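Local coordinates for protein UTP--glucose-1-phosphate uridylyltransferase YngB (Bacillus subtilis, PDB 7O2N) that catalyses the formation of UDP-glucose and diphosphate from UTP and glucose 1-phosphate, feeding glycolipid synthesis and wall teichoic acid glucosylation in anaerobically fermenting cells, at residues R143-V148 / R246-N251; V157-V162 / I201-R206. One frame throughout, in Å; residues are numbered along the deposited sequence.

Interaction 1 of 2, residues R143-V148 / R246-N251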
loop_
_atom_site.group_PDB
_atom_site.type_symbol
_atom_site.label_atom_id
_atom_site.label_comp_id
_atom_site.label_asym_id
_atom_site.label_seq_id
_atom_site.Cartn_x
_atom_site.Cartn_y
_atom_site.Cartn_z
ATOM N N ARG A 143 -14.047 -19.434 12.034
ATOM C CA ARG A 143 -15.205 -20.315 12.100
ATOM C C ARG A 143 -14.802 -21.676 12.656
ATOM O O ARG A 143 -15.552 -22.277 13.406
ATOM C CB ARG A 143 -15.744 -20.609 10.699
ATOM C CG ARG A 143 -17.010 -21.447 10.703
ATOM C CD ARG A 143 -18.140 -20.476 10.471
ATOM N NE ARG A 143 -19.451 -21.037 10.740
ATOM C CZ ARG A 143 -19.834 -21.536 11.910
ATOM N NH1 ARG A 143 -19.004 -21.558 12.934
ATOM N NH2 ARG A 143 -21.062 -21.991 12.056
ATOM N N GLN A 144 -13.617 -22.152 12.245
ATOM C CA GLN A 144 -13.098 -23.455 12.616
ATOM C C GLN A 144 -12.785 -23.508 14.108
ATOM O O GLN A 144 -13.026 -24.542 14.725
ATOM C CB GLN A 144 -11.859 -23.797 11.789
ATOM C CG GLN A 144 -12.069 -23.816 10.274
ATOM C CD GLN A 144 -10.775 -24.068 9.531
ATOM O OE1 GLN A 144 -9.785 -24.557 10.099
ATOM N NE2 GLN A 144 -10.755 -23.717 8.248
ATOM N N LEU A 145 -12.245 -22.412 14.671
ATOM C CA LEU A 145 -11.995 -22.301 16.106
ATOM C C LEU A 145 -13.312 -22.319 16.871
ATOM O O LEU A 145 -13.376 -22.863 17.981
ATOM C CB LEU A 145 -11.300 -20.973 16.411
ATOM C CG LEU A 145 -9.781 -20.984 16.386
ATOM C CD1 LEU A 145 -9.313 -20.559 15.011
ATOM C CD2 LEU A 145 -9.234 -20.032 17.435
ATOM N N MET A 146 -14.332 -21.673 16.269
ATOM C CA MET A 146 -15.628 -21.494 16.904
ATOM C C MET A 146 -16.311 -22.859 17.041
ATOM O O MET A 146 -17.017 -23.130 18.020
ATOM C CB MET A 146 -16.518 -20.527 16.107
ATOM C CG MET A 146 -16.286 -19.036 16.381
ATOM S SD MET A 146 -16.854 -17.932 14.998
ATOM C CE MET A 146 -18.627 -18.153 15.091
ATOM N N ASP A 147 -16.058 -23.732 16.056
ATOM C CA ASP A 147 -16.705 -25.029 15.985
ATOM C C ASP A 147 -16.155 -25.930 17.084
ATOM O O ASP A 147 -16.919 -26.668 17.710
ATOM C CB ASP A 147 -16.733 -25.550 14.549
ATOM C CG ASP A 147 -17.683 -24.732 13.702
ATOM O OD1 ASP A 147 -18.200 -23.729 14.223
ATOM O OD2 ASP A 147 -17.905 -25.094 12.540
ATOM N N VAL A 148 -14.849 -25.823 17.347
ATOM C CA VAL A 148 -14.286 -26.525 18.489
ATOM C C VAL A 148 -14.835 -25.921 19.783
ATOM O O VAL A 148 -15.060 -26.662 20.748
ATOM C CB VAL A 148 -12.744 -26.689 18.451
ATOM C CG1 VAL A 148 -12.094 -25.903 17.320
ATOM C CG2 VAL A 148 -12.041 -26.437 19.790
ATOM N N ARG A 246 -7.331 -25.931 17.574
ATOM C CA ARG A 246 -7.708 -26.438 16.270
ATOM C C ARG A 246 -6.501 -26.353 15.334
ATOM O O ARG A 246 -5.834 -25.323 15.272
ATOM C CB ARG A 246 -8.866 -25.607 15.710
ATOM C CG ARG A 246 -9.195 -25.913 14.256
ATOM C CD ARG A 246 -10.136 -27.093 14.290
ATOM N NE ARG A 246 -10.961 -27.196 13.102
ATOM C CZ ARG A 246 -10.540 -27.701 11.958
ATOM N NH1 ARG A 246 -9.294 -28.133 11.869
ATOM N NH2 ARG A 246 -11.354 -27.778 10.917
ATOM N N LEU A 247 -6.214 -27.447 14.616
ATOM C CA LEU A 247 -5.342 -27.362 13.457
ATOM C C LEU A 247 -6.172 -26.758 12.332
ATOM O O LEU A 247 -7.312 -27.155 12.109
ATOM C CB LEU A 247 -4.823 -28.752 13.090
ATOM C CG LEU A 247 -3.636 -28.786 12.121
ATOM C CD1 LEU A 247 -2.282 -28.664 12.829
ATOM C CD2 LEU A 247 -3.699 -30.046 11.273
ATOM N N LEU A 248 -5.604 -25.750 11.670
ATOM C CA LEU A 248 -6.361 -24.951 10.730
ATOM C C LEU A 248 -6.176 -25.495 9.318
ATOM O O LEU A 248 -5.054 -25.742 8.869
ATOM C CB LEU A 248 -5.866 -23.508 10.832
ATOM C CG LEU A 248 -6.190 -22.798 12.144
ATOM C CD1 LEU A 248 -5.279 -21.604 12.358
ATOM C CD2 LEU A 248 -7.639 -22.361 12.164
ATOM N N GLU A 249 -7.288 -25.553 8.590
ATOM C CA GLU A 249 -7.351 -26.182 7.289
ATOM C C GLU A 249 -6.573 -25.406 6.223
ATOM O O GLU A 249 -5.829 -26.027 5.463
ATOM C CB GLU A 249 -8.794 -26.535 6.929
ATOM C CG GLU A 249 -9.096 -26.471 5.443
ATOM C CD GLU A 249 -10.071 -25.387 5.013
ATOM O OE1 GLU A 249 -11.152 -25.284 5.624
ATOM O OE2 GLU A 249 -9.757 -24.669 4.053
ATOM N N GLY A 250 -6.716 -24.078 6.156
ATOM C CA GLY A 250 -6.376 -23.374 4.917
ATOM C C GLY A 250 -4.890 -23.072 4.663
ATOM O O GLY A 250 -3.992 -23.496 5.400
ATOM N N ASN A 251 -4.650 -22.272 3.617
ATOM C CA ASN A 251 -3.318 -21.840 3.217
ATOM C C ASN A 251 -2.998 -20.480 3.805
ATOM O O ASN A 251 -3.787 -19.547 3.653
ATOM C CB ASN A 251 -3.182 -21.697 1.706
ATOM C CG ASN A 251 -2.856 -23.024 1.066
ATOM O OD1 ASN A 251 -1.944 -23.723 1.523
ATOM N ND2 ASN A 251 -3.630 -23.396 0.055
#

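Interaction 2 of 2, residues V157-V162 / I201-R206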
loop_
_atom_site.group_PDB
_atom_site.type_symbol
_atom_site.label_atom_id
_atom_site.label_comp_id
_atom_site.label_asym_id
_atom_site.label_seq_id
_atom_site.Cartn_x
_atom_site.Cartn_y
_atom_site.Cartn_z
ATOM N N VAL A 157 -7.518 -22.204 20.813
ATOM C CA VAL A 157 -6.444 -21.517 20.105
ATOM C C VAL A 157 -6.382 -22.068 18.677
ATOM O O VAL A 157 -6.657 -23.240 18.445
ATOM C CB VAL A 157 -5.100 -21.699 20.845
ATOM C CG1 VAL A 157 -3.968 -21.978 19.891
ATOM C CG2 VAL A 157 -4.734 -20.537 21.748
ATOM N N GLY A 158 -6.016 -21.215 17.715
ATOM C CA GLY A 158 -5.837 -21.596 16.321
ATOM C C GLY A 158 -4.364 -21.845 15.993
ATOM O O GLY A 158 -3.510 -20.985 16.234
ATOM N N VAL A 159 -4.077 -23.038 15.443
ATOM C CA VAL A 159 -2.708 -23.509 15.274
ATOM C C VAL A 159 -2.482 -24.088 13.877
ATOM O O VAL A 159 -3.415 -24.464 13.149
ATOM C CB VAL A 159 -2.267 -24.506 16.366
ATOM C CG1 VAL A 159 -2.050 -23.819 17.705
ATOM C CG2 VAL A 159 -3.189 -25.725 16.487
ATOM N N GLN A 160 -1.185 -24.114 13.535
ATOM C CA GLN A 160 -0.603 -24.792 12.384
ATOM C C GLN A 160 0.857 -25.129 12.720
ATOM O O GLN A 160 1.475 -24.508 13.592
ATOM C CB GLN A 160 -0.716 -23.908 11.136
ATOM C CG GLN A 160 -2.057 -24.002 10.428
ATOM C CD GLN A 160 -1.993 -23.268 9.117
ATOM O OE1 GLN A 160 -1.056 -22.499 8.895
ATOM N NE2 GLN A 160 -2.956 -23.516 8.230
ATOM N N SER A 161 1.413 -26.136 12.043
ATOM C CA SER A 161 2.780 -26.523 12.347
ATOM C C SER A 161 3.769 -25.625 11.602
ATOM O O SER A 161 3.433 -24.978 10.611
ATOM C CB SER A 161 3.019 -27.984 12.089
ATOM O OG SER A 161 2.037 -28.480 11.200
ATOM N N VAL A 162 5.001 -25.589 12.106
ATOM C CA VAL A 162 6.025 -24.771 11.494
ATOM C C VAL A 162 7.362 -25.514 11.581
ATOM O O VAL A 162 7.513 -26.430 12.387
ATOM C CB VAL A 162 6.017 -23.364 12.125
ATOM C CG1 VAL A 162 6.395 -23.350 13.598
ATOM C CG2 VAL A 162 6.865 -22.383 11.331
ATOM N N ILE A 201 4.217 -26.834 16.894
ATOM C CA ILE A 201 2.878 -26.308 16.646
ATOM C C ILE A 201 2.735 -24.894 17.222
ATOM O O ILE A 201 2.757 -24.703 18.442
ATOM C CB ILE A 201 1.808 -27.247 17.235
ATOM C CG1 ILE A 201 1.853 -28.653 16.632
ATOM C CG2 ILE A 201 0.424 -26.620 17.162
ATOM C CD1 ILE A 201 0.947 -28.860 15.445
ATOM N N ALA A 202 2.498 -23.922 16.326
ATOM C CA ALA A 202 2.462 -22.504 16.667
ATOM C C ALA A 202 1.051 -21.919 16.525
ATOM O O ALA A 202 0.265 -22.345 15.659
ATOM C CB ALA A 202 3.458 -21.759 15.812
ATOM N N VAL A 203 0.739 -20.947 17.402
ATOM C CA VAL A 203 -0.574 -20.308 17.417
ATOM C C VAL A 203 -0.563 -19.177 16.395
ATOM O O VAL A 203 0.377 -18.376 16.370
ATOM C CB VAL A 203 -1.001 -19.808 18.815
ATOM C CG1 VAL A 203 -0.630 -20.810 19.905
ATOM C CG2 VAL A 203 -0.412 -18.434 19.136
ATOM N N MET A 204 -1.636 -19.108 15.594
ATOM C CA MET A 204 -1.653 -18.230 14.435
ATOM C C MET A 204 -2.629 -17.066 14.631
ATOM O O MET A 204 -3.601 -16.940 13.870
ATOM C CB MET A 204 -1.976 -19.013 13.154
ATOM C CG MET A 204 -1.101 -20.255 12.960
ATOM S SD MET A 204 0.586 -19.960 12.334
ATOM C CE MET A 204 1.041 -18.478 13.232
ATOM N N GLY A 205 -2.337 -16.238 15.659
ATOM C CA GLY A 205 -3.132 -15.100 16.111
ATOM C C GLY A 205 -4.639 -15.251 15.886
ATOM O O GLY A 205 -5.307 -14.355 15.379
ATOM N N ARG A 206 -5.176 -16.416 16.250
ATOM C CA ARG A 206 -6.613 -16.623 16.328
ATOM C C ARG A 206 -6.911 -17.221 17.698
ATOM O O ARG A 206 -6.170 -18.083 18.159
ATOM C CB ARG A 206 -7.085 -17.471 15.152
ATOM C CG ARG A 206 -6.921 -16.748 13.832
ATOM C CD ARG A 206 -7.485 -17.524 12.658
ATOM N NE ARG A 206 -7.181 -16.855 11.399
ATOM C CZ ARG A 206 -5.952 -16.669 10.898
ATOM N NH1 ARG A 206 -4.867 -17.069 11.556
ATOM N NH2 ARG A 206 -5.826 -16.048 9.739
#

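Interaction 1 of 2, residues R143-V148 / R246-N251
The guanidinium of Arg-246 has the amide oxygen of Gln-144 over one face: OE1 of Gln-144 stands 3.6 Å above the guanidinium plane of Arg-246, over its centre, and the two planes are inclined by 32°. That oxygen is also an acceptor, receiving the backbone N of Glu-249 at 3.1 Å from Gln-144 OE1, in the carbonyl plane on a lone pair and nearly straight (167°). At the other end of the amide, NE2 bonds to the carbonyl of Thr-139, while the Glu-249 carboxylate takes the backbone N-H groups of Glu-138 and Thr-139. With CG beside its backbone N (chi1 -59°) and the chain extended beyond, Gln-144 reaches from helix 141-152 to the loop that follows strand 244-247. Apolar contacts flank it, Val-148 CG1 on Arg-246 CB at 3.6 Å and Leu-145 CD1 on Leu-248 CD2 at 3.8 Å. A leucine in place of Gln-144 would probably leave the N-H of Glu-249 and the carbonyl of Thr-139 without their mates. One buried amide thus joins the first turn of helix 141-152 to the loop that leaves strand 244-247, and its partly negative oxygen, placed over the guanidinium face, may help to stabilise the positive charge there.

Interaction 2 of 2, residues V157-V162 / I201-R206
Ile-201 opens the second strand opposite Ser-161, in a non-hydrogen-bonded antiparallel pair. Its CG2 branch, anti to the backbone N, meets Val-159 CB at 3.5 Å from Ile-201 CG2, the two side chains crossing at about a right angle, while CD1 reaches back to the CB of Ser-161. Ala-202 comes next and forms the hydrogen-bonded pair with Gln-160: Ala-202 N lies 3.0 Å from Gln-160 O, and Gln-160 N lies 3.1 Å from Ala-202 O. Its methyl group, on the other face of the sheet, rests against Val-162 CG1. Val-203 returns to the face of Ile-201 and Val-159, and Val-203 CG1 touches two valines of strand 156-161, 3.5 Å from Val-157 CG1 and 4.0 Å from Val-159 CG1. Met-204 gives its N-H to the carbonyl of Gly-158, with 2.7 Å between Met-204 N and Gly-158 O, and lays its CG alongside the CB of Gln-160. At Gly-205 the chain turns a corner. Arg-206 then resumes the pairing, its O accepting Gly-158 N at 3.2 Å, and its side chain leads away from strand 156-161 to salt bridges with Asp-133 and Glu-44.

The outcome is a twisted antiparallel pair within the central sheet of this GT-A-like nucleotidyltransferase, the strand axes 133° apart. Gln-160 and Met-204, one from each strand, both touch Arg-252 of strand 251-254, and on strand 133-136 they meet Met-135 and Asp-133 respectively, while Gln-160 NE2 bonds to the carbonyl of Leu-248. Tyr-170 packs on Val-162, Ala-202 and Met-204, and Leu-145 of helix 141-152 lies against Arg-206, beyond the corner.

In the fold
From the N terminus, the chain first builds the parallel strands 6-11, 52-57 and 98-103, then reaches helix 141-152, which supplies the first half of interaction 1, and runs directly into strand 156-161, the first half of interaction 2. Interaction 2 closes a loop of 38 residues, without helix, when strand 201-204 returns. Interaction 1 closes later, after 97 residues, at strand 244-247, so the smaller loop nests inside the larger. Strand 156-161, which belongs to interaction 2, links the two: it pairs antiparallel with 201-204 along one edge and parallel with 244-247 along the other, through backbone bonds of Arg-246 to Val-157 and Val-159. Leu-145 of interaction 1 also packs against Gly-158.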